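Local coordinates for Endoglucanase(Endo-1,4-beta-glucanase)protein (Pseudomonas stutzeri, PDB 6R2J) that probably hydrolyses internal beta-1,4-glycosidic bonds of cellulose-like glucans, as a family 5 endoglucanase, and binds cellobiose, at residues I55-W61 and V94-N100; I202-H206 and F237-L241. One frame throughout, in Å; residues are numbered along the deposited sequence.

Contact 1: residues I55-W61 and V94-N100; sequences IRFPFIW and VILDMHN
Ile-55 to Phe-59 pairs in register with Val-94 to Met-98 as a parallel strand neighbour, the axes 22° apart, and the backbone ladder runs on to His-99 N, which donates to Phe-59 O at 2.6 Å. On the face carrying Arg-56, Pro-58 and Asp-97, the carboxylate lies flat over the guanidinium, planes 12° apart, with Asp-97 OD2 3.4 Å from Arg-56 CZ. This salt bridge is one of charges alone: the arginine N-H groups turn instead to Asp-140, Glu-175, Glu-252, Asn-143 and Asn-17, reached by a chain extended from CG to NE. Asp-97 OD2 takes, on its syn lone pair, a bent bond from His-99 ND1 (2.6 Å), the oxygen tilted out of the ring plane, and Pro-58 CB covers one face of that imidazole, 3.8 Å from its centroid. These are adjacent strands of the (beta/alpha)8 barrel, joined by a beta-alpha-beta crossover through helix 74-89, on which Phe-57 and Val-94 rest. On their outward side, Met-98 CA sits over the Phe-59 ring, 4.0 Å from its centroid. Beyond the strands Asn-100 OD1 accepts an almost straight bond from Trp-61 N (2.8 Å), while Met-98 SD reaches Trp-61 CB at 3.7 Å and meets the indole obliquely, a Met-aromatic contact.

Contact 2: residues I202-H206 and F237-L241; sequences IYEAH and FIEWL. With BGC (beta-D-glucopyranose), chain E.
The ring of Phe-237 has Ala-205 on one face and Leu-241 on the other. Ala-205 CB stands almost exactly on the ring normal, 3.7 Å from the centroid, a CH-pi contact; Leu-241 CD1, from the next turn of the same helix, covers the opposite face nearer the rim. At the edge lies the Tyr-203 carbonyl, with its O atom 3.6 Å from Phe-237 CZ. Beside it lies an aromatic pair: the six-membered ring of Trp-240 turns its edge to the face of Tyr-203 in a T-shaped arrangement, centroids 5.5 Å apart and planes at 75°, with Trp-240 CZ3 4.2 Å from Tyr-203 CG. Leu-241 CD2 lies at the edge of the indole and touches Tyr-203 CB at 3.9 Å, so that the two methyls of Leu-241 fill in between Phe-237 and the Tyr-203/Trp-240 pair. Phe-237 and Trp-240 both have CG trans to the backbone N (chi1 177° and -175°), which carries their rings from the helix toward the strand.

Segments 202-206 and 237-241, on a strand and an outer helix of the TIM barrel, run nearly antiparallel, their axes 10.3 Å apart at closest. The polar ends of the aromatic residues are satisfied elsewhere, Tyr-203 OH by Ile-194 N and Trp-240 NE1 by Ala-190 O. On the other side of the strand, His-206 NE2 donates to Glu-204 OE2 at 3.0 Å; the acceptor lies in the imidazole plane, but the carboxylate is met from above its own plane. His-206 ND1 is hydrogen-bonded to Glu-144 OE2, so both ring nitrogens are engaged, which should fix the rotation of the imidazole. The glucose O4 comes up beside His-206 CB (2.8 Å) without a hydrogen bond to the ring. The strand thus divides its chemistry: the helix is held by apolar and ring contacts, while Glu-204 and His-206 point to the barrel interior, and of the two His-206 belongs to the glycan pocket.

Contacts 1 and 2 lie on the same parallel barrel sheet with centres about 18 Å apart; strands 136-140 and 171-175 separate strand 93-98 from strand 201-206. They nevertheless meet across the barrel interior, where Arg-56 NE approaches Glu-204 OE2 at 3.2 Å as a weak ion pair and Arg-56 NH2 packs 3.4 Å from His-206 NE2. Arg-56, stacked on Asp-97 in contact 1, thus also lies against the Glu-204/His-206 pair of contact 2. His-206 belongs to the glycan pocket, where the glucose is hydrogen-bonded to the backbone O atoms of Arg-178, Trp-179 and Ser-214. From contact 1, the His-99 side chain comes within about 8 Å of a bound glucose.

Contact 1: residues I55-W61 and V94-N100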
loop_
_atom_site.group_PDB
_atom_site.type_symbol
_atom_site.label_atom_id
_atom_site.label_comp_id
_atom_site.label_asym_id
_atom_site.label_seq_id
_atom_site.Cartn_x
_atom_site.Cartn_y
_atom_site.Cartn_z
ATOM N N ILE A 55 4.851 1.681 7.112
ATOM C CA ILE A 55 4.168 0.404 7.025
ATOM C C ILE A 55 2.873 0.603 6.241
ATOM O O ILE A 55 2.097 1.522 6.521
ATOM C CB ILE A 55 3.840 -0.154 8.422
ATOM C CG1 ILE A 55 5.121 -0.289 9.250
ATOM C CG2 ILE A 55 3.078 -1.479 8.307
ATOM C CD1 ILE A 55 5.978 -1.461 8.863
ATOM N N ARG A 56 2.644 -0.265 5.262
ATOM C CA ARG A 56 1.358 -0.380 4.593
ATOM C C ARG A 56 0.690 -1.645 5.111
ATOM O O ARG A 56 1.295 -2.724 5.098
ATOM C CB ARG A 56 1.500 -0.427 3.067
ATOM C CG ARG A 56 0.124 -0.637 2.343
ATOM C CD ARG A 56 0.347 -0.424 0.883
ATOM N NE ARG A 56 -0.796 -0.527 -0.026
ATOM C CZ ARG A 56 -1.106 -1.593 -0.752
ATOM N NH1 ARG A 56 -0.409 -2.718 -0.644
ATOM N NH2 ARG A 56 -2.104 -1.517 -1.618
ATOM N N PHE A 57 -0.540 -1.522 5.586
ATOM C CA PHE A 57 -1.189 -2.654 6.238
ATOM C C PHE A 57 -2.510 -3.024 5.583
ATOM O O PHE A 57 -3.536 -2.367 5.844
ATOM C CB PHE A 57 -1.395 -2.380 7.724
ATOM C CG PHE A 57 -1.847 -3.590 8.472
ATOM C CD1 PHE A 57 -0.940 -4.598 8.762
ATOM C CD2 PHE A 57 -3.169 -3.765 8.821
ATOM C CE1 PHE A 57 -1.318 -5.758 9.440
ATOM C CE2 PHE A 57 -3.568 -4.951 9.473
ATOM C CZ PHE A 57 -2.635 -5.927 9.797
ATOM N N PRO A 58 -2.543 -4.087 4.756
ATOM C CA PRO A 58 -3.817 -4.525 4.155
ATOM C C PRO A 58 -4.792 -5.157 5.161
ATOM O O PRO A 58 -4.410 -5.913 6.066
ATOM C CB PRO A 58 -3.386 -5.539 3.077
ATOM C CG PRO A 58 -1.906 -5.267 2.836
ATOM C CD PRO A 58 -1.368 -4.771 4.160
ATOM N N PHE A 59 -6.073 -4.846 4.964
ATOM C CA PHE A 59 -7.204 -5.473 5.619
ATOM C C PHE A 59 -8.289 -5.552 4.549
ATOM O O PHE A 59 -8.177 -4.948 3.458
ATOM C CB PHE A 59 -7.567 -4.672 6.865
ATOM C CG PHE A 59 -8.228 -3.377 6.548
ATOM C CD1 PHE A 59 -7.474 -2.278 6.197
ATOM C CD2 PHE A 59 -9.623 -3.285 6.508
ATOM C CE1 PHE A 59 -8.088 -1.080 5.866
ATOM C CE2 PHE A 59 -10.249 -2.119 6.166
ATOM C CZ PHE A 59 -9.488 -0.999 5.865
ATOM N N ILE A 60 -9.353 -6.307 4.836
ATOM C CA ILE A 60 -10.469 -6.365 3.899
ATOM C C ILE A 60 -11.751 -5.817 4.516
ATOM O O ILE A 60 -12.020 -5.962 5.714
ATOM C CB ILE A 60 -10.670 -7.740 3.216
ATOM C CG1 ILE A 60 -10.986 -8.829 4.245
ATOM C CG2 ILE A 60 -9.406 -8.082 2.350
ATOM C CD1 ILE A 60 -11.318 -10.166 3.605
ATOM N N TRP A 61 -12.547 -5.191 3.667
ATOM C CA TRP A 61 -13.825 -4.626 4.091
ATOM C C TRP A 61 -14.732 -5.698 4.710
ATOM O O TRP A 61 -15.369 -5.464 5.748
ATOM C CB TRP A 61 -14.433 -3.904 2.876
ATOM C CG TRP A 61 -15.728 -3.232 3.064
ATOM C CD1 TRP A 61 -16.485 -3.140 4.214
ATOM C CD2 TRP A 61 -16.464 -2.563 2.036
ATOM N NE1 TRP A 61 -17.653 -2.471 3.943
ATOM C CE2 TRP A 61 -17.661 -2.091 2.622
ATOM C CE3 TRP A 61 -16.228 -2.320 0.670
ATOM C CZ2 TRP A 61 -18.608 -1.387 1.899
ATOM C CZ3 TRP A 61 -17.184 -1.643 -0.047
ATOM C CH2 TRP A 61 -18.371 -1.192 0.567
ATOM N N VAL A 94 1.402 4.161 9.738
ATOM C CA VAL A 94 0.794 3.071 8.990
ATOM C C VAL A 94 -0.177 3.610 7.951
ATOM O O VAL A 94 -0.960 4.524 8.221
ATOM C CB VAL A 94 0.074 2.097 9.952
ATOM C CG1 VAL A 94 -0.666 1.011 9.194
ATOM C CG2 VAL A 94 1.085 1.528 10.966
ATOM N N ILE A 95 -0.143 2.998 6.775
ATOM C CA ILE A 95 -1.152 3.185 5.743
ATOM C C ILE A 95 -2.099 1.999 5.854
ATOM O O ILE A 95 -1.744 0.866 5.515
ATOM C CB ILE A 95 -0.511 3.294 4.344
ATOM C CG1 ILE A 95 0.528 4.447 4.328
ATOM C CG2 ILE A 95 -1.542 3.542 3.204
ATOM C CD1 ILE A 95 1.207 4.662 3.018
ATOM N N LEU A 96 -3.312 2.268 6.322
ATOM C CA LEU A 96 -4.357 1.257 6.304
ATOM C C LEU A 96 -4.893 1.077 4.888
ATOM O O LEU A 96 -5.344 2.032 4.256
ATOM C CB LEU A 96 -5.494 1.622 7.253
ATOM C CG LEU A 96 -5.074 1.627 8.726
ATOM C CD1 LEU A 96 -6.298 1.944 9.569
ATOM C CD2 LEU A 96 -4.450 0.325 9.160
ATOM N N ASP A 97 -4.851 -0.153 4.388
ATOM C CA ASP A 97 -5.134 -0.441 2.987
ATOM C C ASP A 97 -6.342 -1.352 2.948
ATOM O O ASP A 97 -6.250 -2.513 3.372
ATOM C CB ASP A 97 -3.912 -1.131 2.375
ATOM C CG ASP A 97 -4.245 -2.042 1.189
ATOM O OD1 ASP A 97 -5.211 -1.730 0.405
ATOM O OD2 ASP A 97 -3.538 -3.119 1.150
ATOM N N MET A 98 -7.469 -0.845 2.431
ATOM C CA MET A 98 -8.648 -1.682 2.197
ATOM C C MET A 98 -8.376 -2.502 0.933
ATOM O O MET A 98 -8.492 -2.012 -0.194
ATOM C CB MET A 98 -9.918 -0.851 2.062
ATOM C CG MET A 98 -11.132 -1.692 1.704
ATOM S SD MET A 98 -12.720 -0.811 1.736
ATOM C CE MET A 98 -12.943 -0.386 3.467
ATOM N N HIS A 99 -8.006 -3.759 1.125
ATOM C CA HIS A 99 -7.355 -4.574 0.098
ATOM C C HIS A 99 -8.405 -5.322 -0.740
ATOM O O HIS A 99 -8.412 -6.562 -0.836
ATOM C CB HIS A 99 -6.433 -5.543 0.817
ATOM C CG HIS A 99 -5.255 -6.001 0.019
ATOM N ND1 HIS A 99 -4.230 -5.158 -0.343
ATOM C CD2 HIS A 99 -4.916 -7.228 -0.445
ATOM C CE1 HIS A 99 -3.317 -5.844 -1.007
ATOM N NE2 HIS A 99 -3.705 -7.105 -1.076
ATOM N N ASN A 100 -9.272 -4.534 -1.406
ATOM C CA ASN A 100 -10.518 -5.086 -1.912
ATOM C C ASN A 100 -10.748 -5.101 -3.425
ATOM O O ASN A 100 -11.811 -5.568 -3.854
ATOM C CB ASN A 100 -11.713 -4.408 -1.225
ATOM C CG ASN A 100 -12.176 -5.153 0.010
ATOM O OD1 ASN A 100 -11.552 -5.093 1.036
ATOM N ND2 ASN A 100 -13.269 -5.882 -0.108
#

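Contact 2: residues I202-H206 and F237-L241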
loop_
_atom_site.group_PDB
_atom_site.type_symbol
_atom_site.label_atom_id
_atom_site.label_comp_id
_atom_site.label_asym_id
_atom_site.label_seq_id
_atom_site.Cartn_x
_atom_site.Cartn_y
_atom_site.Cartn_z
ATOM N N ILE A 202 -2.416 11.418 -2.171
ATOM C CA ILE A 202 -1.255 10.886 -2.881
ATOM C C ILE A 202 -1.740 9.742 -3.765
ATOM O O ILE A 202 -2.591 8.945 -3.364
ATOM C CB ILE A 202 -0.130 10.447 -1.914
ATOM C CG1 ILE A 202 0.298 11.674 -1.092
ATOM C CG2 ILE A 202 1.006 9.825 -2.673
ATOM C CD1 ILE A 202 1.064 11.329 0.213
ATOM N N TYR A 203 -1.180 9.667 -4.968
ATOM C CA TYR A 203 -1.525 8.635 -5.939
ATOM C C TYR A 203 -0.528 7.506 -5.826
ATOM O O TYR A 203 0.637 7.712 -5.493
ATOM C CB TYR A 203 -1.559 9.186 -7.349
ATOM C CG TYR A 203 -2.715 10.128 -7.503
ATOM C CD1 TYR A 203 -2.570 11.472 -7.182
ATOM C CD2 TYR A 203 -3.973 9.666 -7.910
ATOM C CE1 TYR A 203 -3.623 12.346 -7.305
ATOM C CE2 TYR A 203 -5.038 10.543 -8.062
ATOM C CZ TYR A 203 -4.857 11.886 -7.754
ATOM O OH TYR A 203 -5.892 12.791 -7.892
ATOM N N GLU A 204 -1.008 6.300 -6.044
ATOM C CA GLU A 204 -0.258 5.124 -5.646
ATOM C C GLU A 204 -0.438 4.074 -6.719
ATOM O O GLU A 204 -1.574 3.723 -7.059
ATOM C CB GLU A 204 -0.774 4.509 -4.346
ATOM C CG GLU A 204 -0.285 3.068 -4.189
ATOM C CD GLU A 204 -0.804 2.407 -2.906
ATOM O OE1 GLU A 204 -1.565 3.051 -2.130
ATOM O OE2 GLU A 204 -0.459 1.232 -2.690
ATOM N N ALA A 205 0.688 3.539 -7.189
ATOM C CA ALA A 205 0.748 2.470 -8.172
ATOM C C ALA A 205 1.592 1.335 -7.607
ATOM O O ALA A 205 2.353 1.511 -6.642
ATOM C CB ALA A 205 1.395 2.921 -9.491
ATOM N N HIS A 206 1.470 0.180 -8.277
ATOM C CA HIS A 206 2.175 -1.056 -7.975
ATOM C C HIS A 206 3.030 -1.416 -9.168
ATOM O O HIS A 206 2.731 -1.034 -10.300
ATOM C CB HIS A 206 1.183 -2.176 -7.667
ATOM C CG HIS A 206 0.389 -1.904 -6.430
ATOM N ND1 HIS A 206 -0.660 -2.686 -6.012
ATOM C CD2 HIS A 206 0.490 -0.904 -5.520
ATOM C CE1 HIS A 206 -1.175 -2.177 -4.906
ATOM N NE2 HIS A 206 -0.469 -1.120 -4.564
ATOM N N PHE A 237 4.642 6.545 -14.566
ATOM C CA PHE A 237 3.850 6.971 -13.411
ATOM C C PHE A 237 4.397 8.268 -12.825
ATOM O O PHE A 237 3.645 9.231 -12.625
ATOM C CB PHE A 237 3.866 5.814 -12.380
ATOM C CG PHE A 237 3.163 6.118 -11.088
ATOM C CD1 PHE A 237 1.884 6.655 -11.077
ATOM C CD2 PHE A 237 3.792 5.862 -9.871
ATOM C CE1 PHE A 237 1.265 6.959 -9.875
ATOM C CE2 PHE A 237 3.184 6.177 -8.674
ATOM C CZ PHE A 237 1.922 6.716 -8.672
ATOM N N ILE A 238 5.717 8.297 -12.563
ATOM C CA ILE A 238 6.405 9.508 -12.102
ATOM C C ILE A 238 6.137 10.666 -13.059
ATOM O O ILE A 238 5.827 11.788 -12.644
ATOM C CB ILE A 238 7.916 9.224 -11.947
ATOM C CG1 ILE A 238 8.126 8.073 -10.950
ATOM C CG2 ILE A 238 8.677 10.521 -11.637
ATOM C CD1 ILE A 238 7.190 8.029 -9.795
ATOM N N GLU A 239 6.238 10.407 -14.359
ATOM C CA GLU A 239 6.057 11.466 -15.340
ATOM C C GLU A 239 4.630 11.978 -15.334
ATOM O O GLU A 239 4.398 13.186 -15.439
ATOM C CB GLU A 239 6.428 10.953 -16.733
ATOM C CG GLU A 239 7.943 10.845 -16.926
ATOM C CD GLU A 239 8.325 10.438 -18.304
ATOM O OE1 GLU A 239 7.416 10.357 -19.139
ATOM O OE2 GLU A 239 9.517 10.184 -18.552
ATOM N N TRP A 240 3.662 11.081 -15.187
ATOM C CA TRP A 240 2.277 11.507 -15.012
ATOM C C TRP A 240 2.097 12.310 -13.731
ATOM O O TRP A 240 1.402 13.334 -13.727
ATOM C CB TRP A 240 1.375 10.278 -14.959
ATOM C CG TRP A 240 -0.061 10.559 -14.910
ATOM C CD1 TRP A 240 -0.925 10.665 -15.976
ATOM C CD2 TRP A 240 -0.853 10.736 -13.734
ATOM N NE1 TRP A 240 -2.198 10.922 -15.528
ATOM C CE2 TRP A 240 -2.183 10.971 -14.156
ATOM C CE3 TRP A 240 -0.570 10.739 -12.362
ATOM C CZ2 TRP A 240 -3.231 11.204 -13.245
ATOM C CZ3 TRP A 240 -1.625 10.960 -11.451
ATOM C CH2 TRP A 240 -2.927 11.193 -11.899
ATOM N N LEU A 241 2.697 11.854 -12.626
ATOM C CA LEU A 241 2.670 12.639 -11.392
ATOM C C LEU A 241 3.264 14.039 -11.591
ATOM O O LEU A 241 2.644 15.044 -11.239
ATOM C CB LEU A 241 3.418 11.896 -10.292
ATOM C CG LEU A 241 2.723 10.602 -9.866
ATOM C CD1 LEU A 241 3.718 9.747 -9.053
ATOM C CD2 LEU A 241 1.485 10.825 -9.072
HETATM C C2 BGC E . -0.706 -5.313 -12.800
HETATM C C3 BGC E . -0.399 -4.076 -12.017
HETATM C C4 BGC E . -0.311 -4.560 -10.607
HETATM C C5 BGC E . 0.208 -5.945 -10.381
HETATM C C6 BGC E . 0.223 -6.065 -8.886
HETATM C C1 BGC E . -0.312 -6.769 -12.444
HETATM O O2 BGC E . -0.507 -4.924 -14.220
HETATM O O3 BGC E . -1.413 -3.072 -12.142
HETATM O O4 BGC E . 0.388 -3.457 -10.080
HETATM O O5 BGC E . -0.758 -6.900 -11.033
HETATM O O6 BGC E . 0.251 -7.482 -8.570
#